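Local coordinates for maltose ABC transporter, periplasmic maltose-binding protein (Thermotoga maritima, PDB 2GHB) that probably captures maltose or related maltodextrins in the periplasm and delivers them to an ABC transporter for import, at residues Glu76-Phe81 with Gly99-Ile104. Numbering follows the deposited sequence.
Sequences EPIPNF and GKLYGI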
loop_
_atom_site.group_PDB
_atom_site.type_symbol
_atom_site.label_atom_id
_atom_site.label_comp_id
_atom_site.label_asym_id
_atom_site.label_seq_id
_atom_site.Cartn_x
_atom_site.Cartn_y
_atom_site.Cartn_z
ATOM N N GLU A 76 10.046 2.979 -19.200
ATOM C CA GLU A 76 10.003 4.276 -19.850
ATOM C C GLU A 76 9.205 5.275 -19.016
ATOM O O GLU A 76 8.155 4.924 -18.492
ATOM C CB GLU A 76 9.360 4.079 -21.236
ATOM C CG GLU A 76 9.241 5.313 -22.100
ATOM C CD GLU A 76 10.577 5.811 -22.624
ATOM O OE1 GLU A 76 11.553 5.059 -22.602
ATOM O OE2 GLU A 76 10.623 6.960 -23.083
ATOM N N PRO A 77 9.691 6.523 -18.898
ATOM C CA PRO A 77 8.845 7.581 -18.344
ATOM C C PRO A 77 7.523 7.768 -19.126
ATOM O O PRO A 77 7.508 7.638 -20.357
ATOM C CB PRO A 77 9.724 8.843 -18.415
ATOM C CG PRO A 77 11.140 8.358 -18.577
ATOM C CD PRO A 77 11.045 6.999 -19.232
ATOM N N ILE A 78 6.444 8.070 -18.392
ATOM C CA ILE A 78 5.128 8.261 -18.950
ATOM C C ILE A 78 4.847 9.762 -18.986
ATOM O O ILE A 78 4.745 10.414 -17.934
ATOM C CB ILE A 78 4.026 7.554 -18.102
ATOM C CG1 ILE A 78 4.364 6.076 -17.857
ATOM C CG2 ILE A 78 2.697 7.675 -18.776
ATOM C CD1 ILE A 78 4.487 5.237 -19.094
ATOM N N PRO A 79 4.736 10.325 -20.196
ATOM C CA PRO A 79 4.538 11.751 -20.241
ATOM C C PRO A 79 3.191 12.110 -19.630
ATOM O O PRO A 79 2.260 11.292 -19.617
ATOM C CB PRO A 79 4.581 12.082 -21.745
ATOM C CG PRO A 79 5.179 10.916 -22.395
ATOM C CD PRO A 79 4.789 9.735 -21.545
ATOM N N ASN A 80 3.100 13.322 -19.106
ATOM C CA ASN A 80 1.877 13.784 -18.475
ATOM C C ASN A 80 0.721 13.846 -19.465
ATOM O O ASN A 80 0.911 14.099 -20.651
ATOM C CB ASN A 80 2.096 15.161 -17.832
ATOM C CG ASN A 80 0.894 15.618 -17.013
ATOM O OD1 ASN A 80 0.183 16.569 -17.388
ATOM N ND2 ASN A 80 0.645 14.925 -15.904
ATOM N N PHE A 81 -0.484 13.588 -18.959
ATOM C CA PHE A 81 -1.706 13.781 -19.704
ATOM C C PHE A 81 -2.792 14.174 -18.709
ATOM O O PHE A 81 -2.663 13.926 -17.509
ATOM C CB PHE A 81 -2.058 12.551 -20.563
ATOM C CG PHE A 81 -2.176 11.244 -19.798
ATOM C CD1 PHE A 81 -3.418 10.692 -19.534
ATOM C CD2 PHE A 81 -1.049 10.537 -19.403
ATOM C CE1 PHE A 81 -3.534 9.474 -18.838
ATOM C CE2 PHE A 81 -1.163 9.327 -18.718
ATOM C CZ PHE A 81 -2.419 8.801 -18.443
ATOM N N GLY A 99 11.343 12.440 -9.718
ATOM C CA GLY A 99 10.470 13.439 -10.317
ATOM C C GLY A 99 9.816 13.051 -11.645
ATOM O O GLY A 99 9.189 13.893 -12.283
ATOM N N LYS A 100 9.932 11.785 -12.048
ATOM C CA LYS A 100 9.272 11.304 -13.256
ATOM C C LYS A 100 8.293 10.172 -12.930
ATOM O O LYS A 100 8.575 9.319 -12.101
ATOM C CB LYS A 100 10.314 10.792 -14.271
ATOM C CG LYS A 100 11.266 11.876 -14.817
ATOM C CD LYS A 100 12.115 11.331 -15.975
ATOM C CE LYS A 100 12.685 12.456 -16.873
ATOM N NZ LYS A 100 12.894 12.038 -18.328
ATOM N N LEU A 101 7.171 10.152 -13.635
ATOM C CA LEU A 101 6.214 9.025 -13.589
ATOM C C LEU A 101 6.641 7.872 -14.498
ATOM O O LEU A 101 6.888 8.061 -15.692
ATOM C CB LEU A 101 4.817 9.509 -13.982
ATOM C CG LEU A 101 3.697 8.463 -13.957
ATOM C CD1 LEU A 101 3.373 8.047 -12.523
ATOM C CD2 LEU A 101 2.497 9.039 -14.634
ATOM N N TYR A 102 6.666 6.674 -13.938
ATOM C CA TYR A 102 7.088 5.468 -14.621
ATOM C C TYR A 102 6.043 4.362 -14.756
ATOM O O TYR A 102 6.382 3.232 -15.123
ATOM C CB TYR A 102 8.287 4.891 -13.894
ATOM C CG TYR A 102 9.552 5.635 -14.192
ATOM C CD1 TYR A 102 10.300 5.345 -15.347
ATOM C CD2 TYR A 102 9.994 6.635 -13.353
ATOM C CE1 TYR A 102 11.464 6.041 -15.640
ATOM C CE2 TYR A 102 11.154 7.346 -13.630
ATOM C CZ TYR A 102 11.884 7.039 -14.772
ATOM O OH TYR A 102 13.017 7.727 -15.011
ATOM N N GLY A 103 4.776 4.660 -14.461
ATOM C CA GLY A 103 3.715 3.674 -14.686
ATOM C C GLY A 103 2.325 4.223 -14.420
ATOM O O GLY A 103 2.177 5.333 -13.912
ATOM N N ILE A 104 1.310 3.437 -14.791
ATOM C CA ILE A 104 -0.094 3.785 -14.565
ATOM C C ILE A 104 -0.614 2.781 -13.569
ATOM O O ILE A 104 -0.728 1.607 -13.878
ATOM C CB ILE A 104 -0.915 3.709 -15.850
ATOM C CG1 ILE A 104 -0.400 4.750 -16.871
ATOM C CG2 ILE A 104 -2.409 3.896 -15.545
ATOM C CD1 ILE A 104 -0.542 6.210 -16.424
HETATM O O HOH W 1 6.875 2.890 -17.728
HETATM O O HOH W 2 6.738 11.525 -16.245
#
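Ile-78 N donates a nearly straight hydrogen bond (N-H...O 170°) to Leu-101 O at 2.7 Å, the one direct hydrogen bond between 76-81 and 99-104. Pro-77 CA adds a C-H...O contact to the same carbonyl oxygen, Leu-101 O, at 3.3 Å. Residues 76-81 and the strand start from Lys-100 to Ile-104 run 78° apart, and a water bridges the backbones to each side of this bond: one molecule donates to Glu-76 O and Tyr-102 O, another donates to Ile-78 O and accepts from Leu-101 N.

Pro-77 runs alongside Tyr-102, both side chains heading in one direction, with Pro-77 CD 3.7 Å from Tyr-102 CE1. The extended Lys-100 side chain passes obliquely by Pro-77, its CD 4.1 Å from Pro-77 CG. Tyr-102 also packs on Val-66 and Ala-70 of helix 66-71; an alanine in its place would probably leave Pro-77 without its aromatic neighbour and open a gap toward that helix.

Further along, Ile-78 sets CG1 beside its own backbone N (chi1 -52°), 3.7 Å from Gly-103 N, while its CB meets Leu-101 CD2. Ile-104 CD1 comes in the plane of the Phe-81 ring, at its edge, 3.8 Å from CZ.

Helix 275-286 packs on Ile-78, Phe-81 and Ile-104, and its Lys-275 forms a salt bridge with Glu-76. Backbone bonds from Glu-76 and Ile-104 tie both segments to strand 260-268, so in this extracellular solute-binding fold loop 76-81 is pinned against the start of strand 100-116.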